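Local coordinates for Galactose/lactose metabolism regulatory protein GAL80 (Saccharomyces cerevisiae, PDB 3BTV) that represses the galactose and lactose metabolic genes by binding the activator GAL4 and blocking its transcriptional activation when no inducing sugar is present, at residues K259-L271 / N275-G285. The protein carries 1 engineered substitution. Sequence-based numbering, arbitrary orientation.
Sequences KTVPDHLLFQGTL and NVPVSCSFKGG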
loop_
_atom_site.group_PDB
_atom_site.type_symbol
_atom_site.label_atom_id
_atom_site.label_comp_id
_atom_site.label_asym_id
_atom_site.label_seq_id
_atom_site.Cartn_x
_atom_site.Cartn_y
_atom_site.Cartn_z
ATOM N N LYS B 259 -21.205 -3.752 14.532
ATOM C CA LYS B 259 -20.735 -2.640 13.724
ATOM C C LYS B 259 -21.069 -2.957 12.275
ATOM O O LYS B 259 -20.768 -4.047 11.788
ATOM C CB LYS B 259 -19.219 -2.471 13.903
ATOM C CG LYS B 259 -18.571 -1.384 13.050
ATOM C CD LYS B 259 -17.084 -1.190 13.404
ATOM C CE LYS B 259 -16.218 -2.406 13.006
ATOM N NZ LYS B 259 -16.532 -2.955 11.634
ATOM N N THR B 260 -21.702 -2.022 11.577
ATOM C CA THR B 260 -21.893 -2.229 10.145
ATOM C C THR B 260 -20.987 -1.336 9.289
ATOM O O THR B 260 -20.945 -1.490 8.074
ATOM C CB THR B 260 -23.360 -2.051 9.730
ATOM O OG1 THR B 260 -23.828 -0.772 10.172
ATOM C CG2 THR B 260 -24.222 -3.156 10.347
ATOM N N VAL B 261 -20.273 -0.402 9.918
ATOM C CA VAL B 261 -19.267 0.385 9.189
ATOM C C VAL B 261 -17.939 -0.390 9.026
ATOM O O VAL B 261 -17.667 -1.337 9.766
ATOM C CB VAL B 261 -19.029 1.761 9.851
ATOM C CG1 VAL B 261 -20.321 2.578 9.854
ATOM C CG2 VAL B 261 -18.505 1.585 11.260
ATOM N N PRO B 262 -17.101 0.008 8.050
ATOM C CA PRO B 262 -15.891 -0.773 7.756
ATOM C C PRO B 262 -14.814 -0.701 8.838
ATOM O O PRO B 262 -14.723 0.281 9.575
ATOM C CB PRO B 262 -15.354 -0.118 6.480
ATOM C CG PRO B 262 -16.510 0.653 5.922
ATOM C CD PRO B 262 -17.277 1.119 7.099
ATOM N N ASP B 263 -13.996 -1.745 8.915
ATOM C CA ASP B 263 -12.815 -1.751 9.775
ATOM C C ASP B 263 -11.509 -1.764 8.985
ATOM O O ASP B 263 -10.427 -1.787 9.576
ATOM C CB ASP B 263 -12.831 -2.952 10.714
ATOM C CG ASP B 263 -13.380 -4.185 10.053
ATOM O OD1 ASP B 263 -12.686 -4.747 9.182
ATOM O OD2 ASP B 263 -14.516 -4.574 10.398
ATOM N N HIS B 264 -11.592 -1.779 7.660
ATOM C CA HIS B 264 -10.363 -1.639 6.858
ATOM C C HIS B 264 -10.662 -1.167 5.457
ATOM O O HIS B 264 -11.684 -1.526 4.878
ATOM C CB HIS B 264 -9.592 -2.950 6.767
ATOM C CG HIS B 264 -8.118 -2.768 6.586
ATOM N ND1 HIS B 264 -7.529 -2.613 5.348
ATOM C CD2 HIS B 264 -7.108 -2.726 7.485
ATOM C CE1 HIS B 264 -6.221 -2.484 5.493
ATOM N NE2 HIS B 264 -5.935 -2.567 6.784
ATOM N N LEU B 265 -9.757 -0.361 4.922
ATOM C CA LEU B 265 -9.857 0.114 3.560
ATOM C C LEU B 265 -8.521 -0.114 2.868
ATOM O O LEU B 265 -7.460 0.295 3.378
ATOM C CB LEU B 265 -10.212 1.610 3.523
ATOM C CG LEU B 265 -10.075 2.276 2.137
ATOM C CD1 LEU B 265 -11.134 1.779 1.166
ATOM C CD2 LEU B 265 -10.112 3.795 2.218
ATOM N N LEU B 266 -8.571 -0.773 1.718
ATOM C CA LEU B 266 -7.416 -0.845 0.818
ATOM C C LEU B 266 -7.777 0.013 -0.357
ATOM O O LEU B 266 -8.855 -0.133 -0.927
ATOM C CB LEU B 266 -7.147 -2.268 0.323
ATOM C CG LEU B 266 -6.813 -3.347 1.355
ATOM C CD1 LEU B 266 -6.728 -4.711 0.683
ATOM C CD2 LEU B 266 -5.513 -3.030 2.083
ATOM N N PHE B 267 -6.892 0.925 -0.721
ATOM C CA PHE B 267 -7.194 1.825 -1.822
ATOM C C PHE B 267 -5.952 2.042 -2.646
ATOM O O PHE B 267 -4.878 2.328 -2.113
ATOM C CB PHE B 267 -7.731 3.154 -1.282
ATOM C CG PHE B 267 -7.794 4.263 -2.316
ATOM C CD1 PHE B 267 -8.988 4.586 -2.945
ATOM C CD2 PHE B 267 -6.664 5.001 -2.632
ATOM C CE1 PHE B 267 -9.045 5.610 -3.872
ATOM C CE2 PHE B 267 -6.713 6.023 -3.564
ATOM C CZ PHE B 267 -7.900 6.335 -4.183
ATOM N N GLN B 268 -6.083 1.898 -3.954
ATOM C CA GLN B 268 -4.937 2.168 -4.817
ATOM C C GLN B 268 -5.445 2.898 -6.039
ATOM O O GLN B 268 -6.587 2.714 -6.447
ATOM C CB GLN B 268 -4.186 0.882 -5.176
ATOM C CG GLN B 268 -4.975 -0.093 -6.054
ATOM C CD GLN B 268 -4.285 -1.449 -6.198
ATOM O OE1 GLN B 268 -4.607 -2.253 -7.083
ATOM N NE2 GLN B 268 -3.338 -1.706 -5.320
ATOM N N GLY B 269 -4.620 3.760 -6.605
ATOM C CA GLY B 269 -5.057 4.534 -7.743
ATOM C C GLY B 269 -3.956 5.342 -8.364
ATOM O O GLY B 269 -2.798 5.288 -7.926
ATOM N N THR B 270 -4.322 6.107 -9.383
ATOM C CA THR B 270 -3.356 6.899 -10.129
ATOM C C THR B 270 -3.802 8.351 -10.159
ATOM O O THR B 270 -4.976 8.639 -10.395
ATOM C CB THR B 270 -3.255 6.412 -11.580
ATOM O OG1 THR B 270 -4.554 6.436 -12.159
ATOM C CG2 THR B 270 -2.748 5.001 -11.630
ATOM N N LEU B 271 -2.867 9.262 -9.920
ATOM C CA LEU B 271 -3.150 10.683 -10.040
ATOM C C LEU B 271 -3.199 11.079 -11.515
ATOM O O LEU B 271 -2.339 10.681 -12.304
ATOM C CB LEU B 271 -2.093 11.528 -9.313
ATOM C CG LEU B 271 -2.001 11.346 -7.797
ATOM C CD1 LEU B 271 -0.945 12.291 -7.224
ATOM C CD2 LEU B 271 -3.354 11.581 -7.139
ATOM N N ASN B 275 0.109 10.361 -13.934
ATOM C CA ASN B 275 -0.249 8.958 -13.793
ATOM C C ASN B 275 0.473 8.360 -12.581
ATOM O O ASN B 275 0.972 7.244 -12.658
ATOM C CB ASN B 275 0.163 8.181 -15.057
ATOM C CG ASN B 275 -0.508 6.826 -15.155
ATOM O OD1 ASN B 275 -1.688 6.684 -14.817
ATOM N ND2 ASN B 275 0.244 5.813 -15.594
ATOM N N VAL B 276 0.527 9.111 -11.475
ATOM C CA VAL B 276 1.290 8.702 -10.281
ATOM C C VAL B 276 0.601 7.576 -9.513
ATOM O O VAL B 276 -0.560 7.707 -9.133
ATOM C CB VAL B 276 1.495 9.881 -9.302
ATOM C CG1 VAL B 276 2.290 9.440 -8.048
ATOM C CG2 VAL B 276 2.185 11.052 -10.001
ATOM N N PRO B 277 1.321 6.474 -9.275
ATOM C CA PRO B 277 0.806 5.388 -8.436
ATOM C C PRO B 277 0.636 5.839 -6.982
ATOM O O PRO B 277 1.561 6.393 -6.378
ATOM C CB PRO B 277 1.908 4.326 -8.510
ATOM C CG PRO B 277 2.831 4.758 -9.613
ATOM C CD PRO B 277 2.685 6.218 -9.773
ATOM N N VAL B 278 -0.541 5.590 -6.424
ATOM C CA VAL B 278 -0.830 5.893 -5.034
ATOM C C VAL B 278 -1.339 4.619 -4.381
ATOM O O VAL B 278 -2.276 3.991 -4.884
ATOM C CB VAL B 278 -1.936 6.958 -4.919
ATOM C CG1 VAL B 278 -2.299 7.215 -3.452
ATOM C CG2 VAL B 278 -1.507 8.243 -5.624
ATOM N N SER B 279 -0.720 4.228 -3.275
ATOM C CA SER B 279 -1.130 3.028 -2.550
ATOM C C SER B 279 -1.520 3.388 -1.124
ATOM O O SER B 279 -0.762 4.059 -0.408
ATOM C CB SER B 279 0.022 2.011 -2.529
ATOM O OG SER B 279 -0.282 0.905 -1.689
ATOM N N CYS B 280 -2.663 2.885 -0.682
ATOM C CA CYS B 280 -3.195 3.312 0.591
ATOM C C CYS B 280 -3.858 2.216 1.408
ATOM O O CYS B 280 -4.670 1.440 0.896
ATOM C CB CYS B 280 -4.180 4.449 0.368
ATOM S SG CYS B 280 -5.014 4.895 1.859
ATOM N N SER B 281 -3.520 2.175 2.691
ATOM C CA SER B 281 -4.110 1.193 3.602
ATOM C C SER B 281 -4.548 1.890 4.883
ATOM O O SER B 281 -3.724 2.491 5.584
ATOM C CB SER B 281 -3.093 0.097 3.918
ATOM O OG SER B 281 -3.652 -0.913 4.729
ATOM N N PHE B 282 -5.842 1.816 5.185
ATOM C CA PHE B 282 -6.392 2.330 6.436
ATOM C C PHE B 282 -6.967 1.241 7.325
ATOM O O PHE B 282 -7.898 0.539 6.933
ATOM C CB PHE B 282 -7.488 3.350 6.144
ATOM C CG PHE B 282 -6.969 4.725 5.860
ATOM C CD1 PHE B 282 -6.907 5.674 6.858
ATOM C CD2 PHE B 282 -6.544 5.062 4.591
ATOM C CE1 PHE B 282 -6.429 6.934 6.592
ATOM C CE2 PHE B 282 -6.073 6.324 4.320
ATOM C CZ PHE B 282 -6.020 7.256 5.315
ATOM N N LYS B 283 -6.417 1.122 8.526
ATOM C CA LYS B 283 -6.920 0.212 9.544
ATOM C C LYS B 283 -7.979 0.896 10.386
ATOM O O LYS B 283 -7.887 2.092 10.668
ATOM C CB LYS B 283 -5.785 -0.232 10.472
ATOM C CG LYS B 283 -4.574 -0.741 9.716
ATOM C CD LYS B 283 -3.331 -0.791 10.583
ATOM C CE LYS B 283 -3.212 -2.116 11.321
ATOM N NZ LYS B 283 -4.360 -2.359 12.236
ATOM N N GLY B 284 -8.951 0.110 10.823
ATOM C CA GLY B 284 -10.037 0.567 11.672
ATOM C C GLY B 284 -9.855 1.411 12.928
ATOM O O GLY B 284 -10.430 2.490 12.970
ATOM N N GLY B 285 -9.167 1.063 14.009
ATOM C CA GLY B 285 -8.278 0.017 14.420
ATOM C C GLY B 285 -7.265 0.906 15.155
ATOM O O GLY B 285 -7.534 2.091 15.374
HETATM O O HOH W 1 -1.486 -0.931 -3.291
HETATM O O HOH W 2 -4.197 5.249 -14.836
#
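The carbonyl oxygen of Phe282 sits over the centre of the His264 imidazole, 3.3 Å above its plane. With CG anti to the backbone N (chi1 -152°), the ring reaches across to 264-271's hairpin mate, 276-283, its edge near the hydroxyl of Ser281 and Lys283 beside it obliquely. That same carbonyl also accepts the N-H of Leu265 (N to O 2.9 Å), in the carbonyl plane, so Phe282 O is engaged by an amide and a ring together. With an alanine here instead of His264, Phe282 O would probably lose its aromatic cover and keep Leu265 N as its hydrogen-bond donor.

Antiparallel pairing runs on through Phe267–Cys280 and Gly269–Val278, each a hydrogen-bonded pair closed by two N-H...O hydrogen bonds, that from Cys280 N to Phe267 O bent (130° at H). Where Phe267 and Leu265 point, the apolar face meets helix 209-225: the Phe267 ring turns an edge to Cys280 CB (CD2 to CB 3.9 Å) and meets Phe214. Near the turn, Leu271 CG packs on Val278 CG2 at 3.8 Å, the two side chains crossing at about a right angle. The other face is mixed, with Gln268, Ser279, Ser281 and Thr270 beside Leu266 and Pro277: one water links Gln268 NE2 to Ser279 OG, while Gln268 OE1 is hydrogen-bonded to Asn233 ND2 of the second subunit. This chemistry implies a two-sided hairpin in the C-terminal domain's sheet, apolar against helix 209-225, and mixed toward the second subunit, which it meets by both packing and hydrogen bonds.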